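Long-range contacts in phosphatase YwpJ (Bacillus subtilis, PDB 1NRW), which catalyses in vitro the magnesium-dependent removal of phosphate from phosphorylated five- and six-carbon sugars and nucleoside monophosphates, and acts more weakly on FMN: residues I7-D12 against I38-S43; A236-S241 against K253-G258; M257-E262 against L273-H278. All blocks are in the same frame, centred on the assembly; numbering follows the deposited sequence.

Overall arrangement
From the N terminus, strand 6-10 leads into helix 11-15, with metal ligands at the junction, and the chain passes through helix 24-35 before strand 39-43 returns beside it to make contact 1. After three more strands of this sheet, the chain builds the separate six-stranded sheet and returns at strand 235-239, on the other flank of strand 6-10. Helix 245-250 then leads to strand 253-256 and closes contact 2. Contact 3 starts where contact 2 ends, sharing Met-257 and Gly-258, and closes a loop around helix 262-267 and strand 270-271. The three follow in series without nesting: contacts 1 and 2 meet at one calcium ion, and contact 3 joins loops beside it.

Contact 1. Residues I7-D12 against I38-S43; sequences IAIDLD and IEVVVS. With CA (calcium ion), chain D; PO4 (phosphate ion), chain B.
Ile-7 to Asp-10 and Val-40 to Ser-43 pair as neighbouring parallel strands in the Rossmann-like sheet of the HAD fold, and the first runs straight into the Asp-Leu-Asp signature of the superfamily. The backbone does most of the joining. Ile-7 N gives to Glu-39 O and Ile-7 O takes Val-41 N; two residues on, Ile-9 N reaches Val-41 O at 2.6 Å and Ser-43 N bonds to Ile-9 O. A last, weak bond joins Leu-11 N to Ser-43 O over 3.4 Å, where the chain leaves the strand.

The apolar contacts lie on the face of Ile-7, Ile-9, Val-40 and Val-42, where branched residues suit both the extended chain and the covering helices 24-35 and 279-286. Ile-7 holds CG1 beside its own backbone N (chi1 -60°), which sends CD1 to Ile-38 CG2 at 3.7 Å. Ile-9 CD1 meets Val-40 CG1 at 4.0 Å.

The polar contacts gather at the strand ends. Asp-10 is probably the nucleophile, as in relatives; with CG anti to the backbone N (chi1 -176°), its carboxylate extends past the strand end to the metal, where OD2 binds calcium at 2.4 Å. Its OD1 lies 3.1 Å from Ser-43 O; the two are both acceptors, and Lys-217 NZ reconciles them by binding each. Asp-12 uses its backbone O for the metal, and Asp-12 N donates to phosphate O4 at 3.2 Å, with an N-H...O angle of 162°.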
loop_
_atom_site.group_PDB
_atom_site.type_symbol
_atom_site.label_atom_id
_atom_site.label_comp_id
_atom_site.label_asym_id
_atom_site.label_seq_id
_atom_site.Cartn_x
_atom_site.Cartn_y
_atom_site.Cartn_z
ATOM N N ILE A 7 -13.483 7.840 -5.318
ATOM C CA ILE A 7 -12.905 6.625 -5.876
ATOM C C ILE A 7 -11.531 6.386 -5.260
ATOM O O ILE A 7 -10.652 7.241 -5.354
ATOM C CB ILE A 7 -12.752 6.729 -7.411
ATOM C CG1 ILE A 7 -14.127 6.958 -8.048
ATOM C CG2 ILE A 7 -12.112 5.461 -7.965
ATOM C CD1 ILE A 7 -14.069 7.308 -9.515
ATOM N N ALA A 8 -11.369 5.230 -4.617
ATOM C CA ALA A 8 -10.107 4.851 -3.978
ATOM C C ALA A 8 -9.346 3.937 -4.938
ATOM O O ALA A 8 -9.897 2.952 -5.434
ATOM C CB ALA A 8 -10.384 4.132 -2.663
ATOM N N ILE A 9 -8.076 4.256 -5.178
ATOM C CA ILE A 9 -7.263 3.494 -6.128
ATOM C C ILE A 9 -5.949 2.993 -5.531
ATOM O O ILE A 9 -5.141 3.787 -5.060
ATOM C CB ILE A 9 -6.919 4.380 -7.355
ATOM C CG1 ILE A 9 -8.200 5.005 -7.912
ATOM C CG2 ILE A 9 -6.216 3.557 -8.434
ATOM C CD1 ILE A 9 -7.958 6.011 -9.032
ATOM N N ASP A 10 -5.745 1.682 -5.557
ATOM C CA ASP A 10 -4.512 1.086 -5.045
ATOM C C ASP A 10 -3.357 1.550 -5.939
ATOM O O ASP A 10 -3.560 1.865 -7.113
ATOM C CB ASP A 10 -4.653 -0.437 -5.059
ATOM C CG ASP A 10 -3.468 -1.151 -4.451
ATOM O OD1 ASP A 10 -2.662 -0.536 -3.717
ATOM O OD2 ASP A 10 -3.363 -2.361 -4.706
ATOM N N LEU A 11 -2.148 1.603 -5.384
ATOM C CA LEU A 11 -0.988 2.065 -6.144
ATOM C C LEU A 11 -0.316 0.933 -6.921
ATOM O O LEU A 11 -0.513 0.805 -8.129
ATOM C CB LEU A 11 0.017 2.724 -5.194
ATOM C CG LEU A 11 1.296 3.312 -5.801
ATOM C CD1 LEU A 11 0.997 4.561 -6.619
ATOM C CD2 LEU A 11 2.256 3.637 -4.660
ATOM N N ASP A 12 0.469 0.106 -6.235
ATOM C CA ASP A 12 1.153 -1.011 -6.895
ATOM C C ASP A 12 0.165 -2.001 -7.515
ATOM O O ASP A 12 -0.885 -2.262 -6.949
ATOM C CB ASP A 12 2.033 -1.752 -5.886
ATOM C CG ASP A 12 3.213 -0.923 -5.435
ATOM O OD1 ASP A 12 4.235 -0.916 -6.146
ATOM O OD2 ASP A 12 3.113 -0.263 -4.382
ATOM N N ILE A 38 -15.108 14.363 -8.860
ATOM C CA ILE A 38 -14.970 13.151 -8.061
ATOM C C ILE A 38 -13.708 13.240 -7.205
ATOM O O ILE A 38 -12.649 13.634 -7.690
ATOM C CB ILE A 38 -14.868 11.890 -8.963
ATOM C CG1 ILE A 38 -16.145 11.734 -9.793
ATOM C CG2 ILE A 38 -14.634 10.648 -8.108
ATOM C CD1 ILE A 38 -16.084 10.606 -10.815
ATOM N N GLU A 39 -13.825 12.888 -5.931
ATOM C CA GLU A 39 -12.674 12.909 -5.040
ATOM C C GLU A 39 -11.870 11.643 -5.321
ATOM O O GLU A 39 -12.385 10.533 -5.191
ATOM C CB GLU A 39 -13.118 12.916 -3.576
ATOM C CG GLU A 39 -13.912 14.148 -3.150
ATOM C CD GLU A 39 -13.076 15.416 -3.107
ATOM O OE1 GLU A 39 -11.833 15.330 -3.192
ATOM O OE2 GLU A 39 -13.667 16.508 -2.975
ATOM N N VAL A 40 -10.614 11.811 -5.718
ATOM C CA VAL A 40 -9.767 10.662 -6.007
ATOM C C VAL A 40 -8.769 10.431 -4.886
ATOM O O VAL A 40 -8.083 11.359 -4.447
ATOM C CB VAL A 40 -9.001 10.843 -7.335
ATOM C CG1 VAL A 40 -8.034 9.674 -7.539
ATOM C CG2 VAL A 40 -9.992 10.917 -8.498
ATOM N N VAL A 41 -8.699 9.185 -4.428
ATOM C CA VAL A 41 -7.789 8.806 -3.357
ATOM C C VAL A 41 -6.918 7.635 -3.793
ATOM O O VAL A 41 -7.417 6.659 -4.351
ATOM C CB VAL A 41 -8.574 8.383 -2.095
ATOM C CG1 VAL A 41 -7.614 8.154 -0.936
ATOM C CG2 VAL A 41 -9.610 9.444 -1.753
ATOM N N VAL A 42 -5.615 7.750 -3.560
ATOM C CA VAL A 42 -4.674 6.684 -3.888
ATOM C C VAL A 42 -4.298 6.061 -2.545
ATOM O O VAL A 42 -3.894 6.766 -1.612
ATOM C CB VAL A 42 -3.436 7.243 -4.618
ATOM C CG1 VAL A 42 -2.353 6.179 -4.725
ATOM C CG2 VAL A 42 -3.842 7.703 -6.010
ATOM N N SER A 43 -4.442 4.743 -2.451
ATOM C CA SER A 43 -4.195 4.023 -1.202
ATOM C C SER A 43 -3.097 2.971 -1.310
ATOM O O SER A 43 -3.163 2.072 -2.149
ATOM C CB SER A 43 -5.499 3.367 -0.747
ATOM O OG SER A 43 -5.353 2.765 0.529
HETATM CA CA CA D . -1.424 -3.776 -5.014
HETATM P P PO4 B . 0.375 -1.406 -2.449
HETATM O O1 PO4 B . -0.564 -2.031 -3.401
HETATM O O2 PO4 B . -0.333 -1.125 -1.174
HETATM O O3 PO4 B . 1.505 -2.334 -2.200
HETATM O O4 PO4 B . 0.881 -0.140 -3.029
HETATM O O HOH W 1 0.254 -5.330 -5.999
#

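Contact 2. Residues A236-S241 against K253-G258; sequences AAVGDS and KGVAMG. With CA (calcium ion), chain D.
Val-238 and Val-255 stand side by side on one face of the sheet, in the tight part of this contact between two parallel strands. Four backbone bonds tie them: Ala-237 N to Lys-253 O, Val-255 N to Ala-237 O at 2.7 Å, Gly-239 N to Val-255 O, and Met-257 N to Gly-239 O. Val-238 places CG1 in the crowded position between its backbone N and carbonyl carbon (chi1 60°), leaving CG2 to make the contact across the strands. That methyl meets Val-255 CG1 at 3.9 Å and also the SE atom of Met-257, a selenomethionine, at 3.5 Å. A bend at chi2 (-64°) turns SE of Met-257 back against the CG2 methyl of Val-238, and Met-283 of helix 279-286 covers both valines.

The packing thins toward the ends and on the other face. Gly-239 and Gly-254 bring no side chain there, and the CA atoms of Gly-239 and Ala-256 stand 5.5 Å apart. At the partly exposed end, Lys-253 offers only the root of its chain, with CB 4.2 Å from Ala-236 CB; the rest leads away, and its NZ bonds to Leu-287 O. A long, flexible lysine suits this margin, just as small alanines suit the interior.

Beyond the strand, Asp-240 rests CB on Met-257 CB at 3.9 Å and turns its carboxylate to the metal. Its OD1 binds calcium at 2.5 Å and receives a hydrogen bond from Thr-14, while OD2 accepts one from a metal-bound water at 2.8 Å. Ser-241 OG supplies a further ligand. A strand-helix-strand unit whose first strand runs out into Gly-Asp-x-x-x-Asp, here Gly-239 to Asp-244, with the first aspartate on the metal, matches motif IV of HAD phosphatases.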
loop_
_atom_site.group_PDB
_atom_site.type_symbol
_atom_site.label_atom_id
_atom_site.label_comp_id
_atom_site.label_asym_id
_atom_site.label_seq_id
_atom_site.Cartn_x
_atom_site.Cartn_y
_atom_site.Cartn_z
ATOM N N ALA A 236 -16.252 3.963 -4.637
ATOM C CA ALA A 236 -15.773 2.772 -5.329
ATOM C C ALA A 236 -14.301 2.610 -4.959
ATOM O O ALA A 236 -13.626 3.594 -4.653
ATOM C CB ALA A 236 -15.918 2.934 -6.838
ATOM N N ALA A 237 -13.814 1.375 -4.969
ATOM C CA ALA A 237 -12.411 1.096 -4.649
ATOM C C ALA A 237 -11.931 0.009 -5.597
ATOM O O ALA A 237 -12.666 -0.940 -5.893
ATOM C CB ALA A 237 -12.275 0.632 -3.206
ATOM N N VAL A 238 -10.700 0.149 -6.076
ATOM C CA VAL A 238 -10.138 -0.817 -7.012
ATOM C C VAL A 238 -8.749 -1.255 -6.548
ATOM O O VAL A 238 -7.973 -0.442 -6.043
ATOM C CB VAL A 238 -10.074 -0.203 -8.445
ATOM C CG1 VAL A 238 -9.204 1.054 -8.454
ATOM C CG2 VAL A 238 -9.554 -1.220 -9.430
ATOM N N GLY A 239 -8.451 -2.543 -6.700
ATOM C CA GLY A 239 -7.153 -3.061 -6.285
ATOM C C GLY A 239 -6.890 -4.462 -6.811
ATOM O O GLY A 239 -7.782 -5.083 -7.397
ATOM N N ASP A 240 -5.675 -4.969 -6.590
ATOM C CA ASP A 240 -5.291 -6.302 -7.059
ATOM C C ASP A 240 -4.799 -7.219 -5.946
ATOM O O ASP A 240 -4.885 -8.438 -6.060
ATOM C CB ASP A 240 -4.157 -6.197 -8.085
ATOM C CG ASP A 240 -2.866 -5.682 -7.467
ATOM O OD1 ASP A 240 -2.941 -4.636 -6.806
ATOM O OD2 ASP A 240 -1.790 -6.307 -7.630
ATOM N N SER A 241 -4.280 -6.626 -4.877
ATOM C CA SER A 241 -3.689 -7.392 -3.788
ATOM C C SER A 241 -4.509 -7.596 -2.514
ATOM O O SER A 241 -5.498 -6.911 -2.264
ATOM C CB SER A 241 -2.335 -6.775 -3.451
ATOM O OG SER A 241 -2.463 -5.367 -3.356
ATOM N N LYS A 253 -18.921 0.036 -4.340
ATOM C CA LYS A 253 -18.576 -0.816 -5.474
ATOM C C LYS A 253 -17.107 -1.215 -5.391
ATOM O O LYS A 253 -16.227 -0.353 -5.434
ATOM C CB LYS A 253 -18.827 -0.092 -6.802
ATOM C CG LYS A 253 -20.295 0.154 -7.111
ATOM C CD LYS A 253 -20.507 0.636 -8.546
ATOM C CE LYS A 253 -20.138 -0.438 -9.567
ATOM N NZ LYS A 253 -20.550 -0.068 -10.957
ATOM N N GLY A 254 -16.858 -2.513 -5.247
ATOM C CA GLY A 254 -15.499 -3.020 -5.177
ATOM C C GLY A 254 -15.080 -3.524 -6.546
ATOM O O GLY A 254 -15.777 -4.348 -7.143
ATOM N N VAL A 255 -13.951 -3.033 -7.052
ATOM C CA VAL A 255 -13.473 -3.445 -8.371
ATOM C C VAL A 255 -12.131 -4.169 -8.289
ATOM O O VAL A 255 -11.204 -3.711 -7.620
ATOM C CB VAL A 255 -13.319 -2.223 -9.310
ATOM C CG1 VAL A 255 -12.926 -2.684 -10.711
ATOM C CG2 VAL A 255 -14.622 -1.430 -9.356
ATOM N N ALA A 256 -12.035 -5.307 -8.970
ATOM C CA ALA A 256 -10.803 -6.079 -8.982
ATOM C C ALA A 256 -10.056 -5.843 -10.291
ATOM O O ALA A 256 -10.664 -5.782 -11.357
ATOM C CB ALA A 256 -11.110 -7.558 -8.824
HETATM N N MSE A 257 -8.738 -5.696 -10.207
HETATM C CA MSE A 257 -7.919 -5.506 -11.401
HETATM C C MSE A 257 -7.870 -6.836 -12.158
HETATM O O MSE A 257 -8.091 -7.896 -11.569
HETATM C CB MSE A 257 -6.495 -5.094 -11.002
HETATM C CG MSE A 257 -6.412 -3.723 -10.349
HETATM SE SE MSE A 257 -6.953 -2.332 -11.572
HETATM C CE MSE A 257 -5.652 -2.664 -12.974
ATOM N N GLY A 258 -7.579 -6.781 -13.455
ATOM C CA GLY A 258 -7.508 -8.002 -14.244
ATOM C C GLY A 258 -6.418 -8.950 -13.758
ATOM O O GLY A 258 -6.539 -10.169 -13.897
HETATM CA CA CA D . -1.424 -3.776 -5.014
HETATM O O HOH W 1 0.254 -5.330 -5.999
#

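Contact 3. Residues M257-E262 against L273-H278; sequences MGNARE and LTNDEH
Gly-258 and Asn-259 meet Leu-273 to Asn-275 in a contact between two loops, the first following strand 253-256 and the second strand 270-271 at the edge of the sheet. Two hydrogen bonds hold it. Gly-258 N donates to Leu-273 O at 2.9 Å, approaching well above the carbonyl plane. Asn-275 N donates to Asn-259 OD1, again from above the amide plane, at 2.9 Å.

Glycine suits position 258 because a side chain there would run into the peptide bond between Leu-273 and Thr-274; the CA atoms of Gly-258 and Thr-274 are 3.9 Å apart. The Met-257 methyl CE lies against the backbone of Asn-275, 3.3 Å from its N.

The two asparagine side chains cross at about a right angle, yet their amide planes are only 21° apart. Their OD1 atoms, both acceptors, sit 3.4 Å from each other. Asn-259 ND2 gives to the carbonyls of Gly-13 and Ala-132, while Asn-275 OD1 takes a bond from Asn-133 and its ND2 gives to Leu-16 O, uses that suit asparagine's paired donor and acceptor.

Each loop is also shaped from within. A type I turn runs from Met-257 to Ala-260, and Thr-274 OG1 accepts from Glu-277 N at 3.2 Å, an ST motif. Loops gathered after the C-terminal ends of parallel strands, here close to metal ligand Asp-240, are the usual setting of the active site in Rossmann-like folds.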
loop_
_atom_site.group_PDB
_atom_site.type_symbol
_atom_site.label_atom_id
_atom_site.label_comp_id
_atom_site.label_asym_id
_atom_site.label_seq_id
_atom_site.Cartn_x
_atom_site.Cartn_y
_atom_site.Cartn_z
HETATM N N MSE A 257 -8.738 -5.696 -10.207
HETATM C CA MSE A 257 -7.919 -5.506 -11.401
HETATM C C MSE A 257 -7.870 -6.836 -12.158
HETATM O O MSE A 257 -8.091 -7.896 -11.569
HETATM C CB MSE A 257 -6.495 -5.094 -11.002
HETATM C CG MSE A 257 -6.412 -3.723 -10.349
HETATM SE SE MSE A 257 -6.953 -2.332 -11.572
HETATM C CE MSE A 257 -5.652 -2.664 -12.974
ATOM N N GLY A 258 -7.579 -6.781 -13.455
ATOM C CA GLY A 258 -7.508 -8.002 -14.244
ATOM C C GLY A 258 -6.418 -8.950 -13.758
ATOM O O GLY A 258 -6.539 -10.169 -13.897
ATOM N N ASN A 259 -5.365 -8.380 -13.176
ATOM C CA ASN A 259 -4.231 -9.144 -12.655
ATOM C C ASN A 259 -4.367 -9.413 -11.160
ATOM O O ASN A 259 -3.409 -9.832 -10.508
ATOM C CB ASN A 259 -2.928 -8.372 -12.903
ATOM C CG ASN A 259 -2.995 -6.934 -12.393
ATOM O OD1 ASN A 259 -3.806 -6.137 -12.861
ATOM N ND2 ASN A 259 -2.137 -6.602 -11.431
ATOM N N ALA A 260 -5.554 -9.172 -10.615
ATOM C CA ALA A 260 -5.786 -9.362 -9.188
ATOM C C ALA A 260 -5.726 -10.810 -8.728
ATOM O O ALA A 260 -5.870 -11.742 -9.524
ATOM C CB ALA A 260 -7.139 -8.758 -8.793
ATOM N N ARG A 261 -5.491 -10.975 -7.429
ATOM C CA ARG A 261 -5.448 -12.288 -6.799
ATOM C C ARG A 261 -6.852 -12.858 -6.930
ATOM O O ARG A 261 -7.823 -12.103 -7.008
ATOM C CB ARG A 261 -5.109 -12.153 -5.313
ATOM C CG ARG A 261 -3.687 -11.727 -5.006
ATOM C CD ARG A 261 -3.594 -11.235 -3.565
ATOM N NE ARG A 261 -4.196 -12.159 -2.604
ATOM C CZ ARG A 261 -3.608 -13.261 -2.144
ATOM N NH1 ARG A 261 -2.389 -13.590 -2.553
ATOM N NH2 ARG A 261 -4.236 -14.028 -1.261
ATOM N N GLU A 262 -6.965 -14.181 -6.937
ATOM C CA GLU A 262 -8.271 -14.815 -7.059
ATOM C C GLU A 262 -9.246 -14.436 -5.950
ATOM O O GLU A 262 -10.436 -14.270 -6.212
ATOM C CB GLU A 262 -8.119 -16.337 -7.121
ATOM C CG GLU A 262 -7.443 -16.816 -8.393
ATOM C CD GLU A 262 -8.083 -16.232 -9.640
ATOM O OE1 GLU A 262 -9.308 -16.402 -9.818
ATOM O OE2 GLU A 262 -7.362 -15.601 -10.442
ATOM N N LEU A 273 -9.638 -4.422 -16.602
ATOM C CA LEU A 273 -8.478 -4.950 -17.314
ATOM C C LEU A 273 -7.264 -5.011 -16.383
ATOM O O LEU A 273 -7.337 -4.571 -15.240
ATOM C CB LEU A 273 -8.158 -4.059 -18.519
ATOM C CG LEU A 273 -9.366 -3.715 -19.403
ATOM C CD1 LEU A 273 -8.943 -2.812 -20.550
ATOM C CD2 LEU A 273 -9.985 -4.999 -19.929
ATOM N N THR A 274 -6.155 -5.567 -16.865
ATOM C CA THR A 274 -4.947 -5.643 -16.038
ATOM C C THR A 274 -4.358 -4.246 -15.869
ATOM O O THR A 274 -4.708 -3.318 -16.607
ATOM C CB THR A 274 -3.853 -6.526 -16.679
ATOM O OG1 THR A 274 -3.409 -5.924 -17.902
ATOM C CG2 THR A 274 -4.381 -7.918 -16.958
ATOM N N ASN A 275 -3.451 -4.093 -14.909
ATOM C CA ASN A 275 -2.841 -2.788 -14.703
ATOM C C ASN A 275 -2.133 -2.325 -15.969
ATOM O O ASN A 275 -2.209 -1.150 -16.329
ATOM C CB ASN A 275 -1.875 -2.809 -13.505
ATOM C CG ASN A 275 -0.784 -3.869 -13.620
ATOM O OD1 ASN A 275 -0.949 -4.893 -14.282
ATOM N ND2 ASN A 275 0.335 -3.630 -12.939
ATOM N N ASP A 276 -1.459 -3.248 -16.651
ATOM C CA ASP A 276 -0.739 -2.910 -17.879
ATOM C C ASP A 276 -1.652 -2.470 -19.022
ATOM O O ASP A 276 -1.239 -1.706 -19.898
ATOM C CB ASP A 276 0.126 -4.090 -18.323
ATOM C CG ASP A 276 1.353 -4.270 -17.449
ATOM O OD1 ASP A 276 1.598 -3.405 -16.582
ATOM O OD2 ASP A 276 2.078 -5.269 -17.630
ATOM N N GLU A 277 -2.888 -2.959 -19.017
ATOM C CA GLU A 277 -3.852 -2.597 -20.052
ATOM C C GLU A 277 -4.694 -1.398 -19.621
ATOM O O GLU A 277 -5.775 -1.163 -20.155
ATOM C CB GLU A 277 -4.763 -3.790 -20.370
ATOM C CG GLU A 277 -4.045 -4.940 -21.057
ATOM C CD GLU A 277 -3.569 -4.580 -22.454
ATOM O OE1 GLU A 277 -2.704 -5.299 -22.995
ATOM O OE2 GLU A 277 -4.061 -3.582 -23.016
ATOM N N HIS A 278 -4.186 -0.645 -18.649
ATOM C CA HIS A 278 -4.870 0.540 -18.139
ATOM C C HIS A 278 -6.221 0.252 -17.496
ATOM O O HIS A 278 -7.203 0.960 -17.744
ATOM C CB HIS A 278 -5.027 1.564 -19.269
ATOM C CG HIS A 278 -3.797 1.707 -20.109
ATOM N ND1 HIS A 278 -3.772 1.409 -21.456
ATOM C CD2 HIS A 278 -2.529 2.043 -19.776
ATOM C CE1 HIS A 278 -2.541 1.550 -21.914
ATOM N NE2 HIS A 278 -1.766 1.934 -20.915
#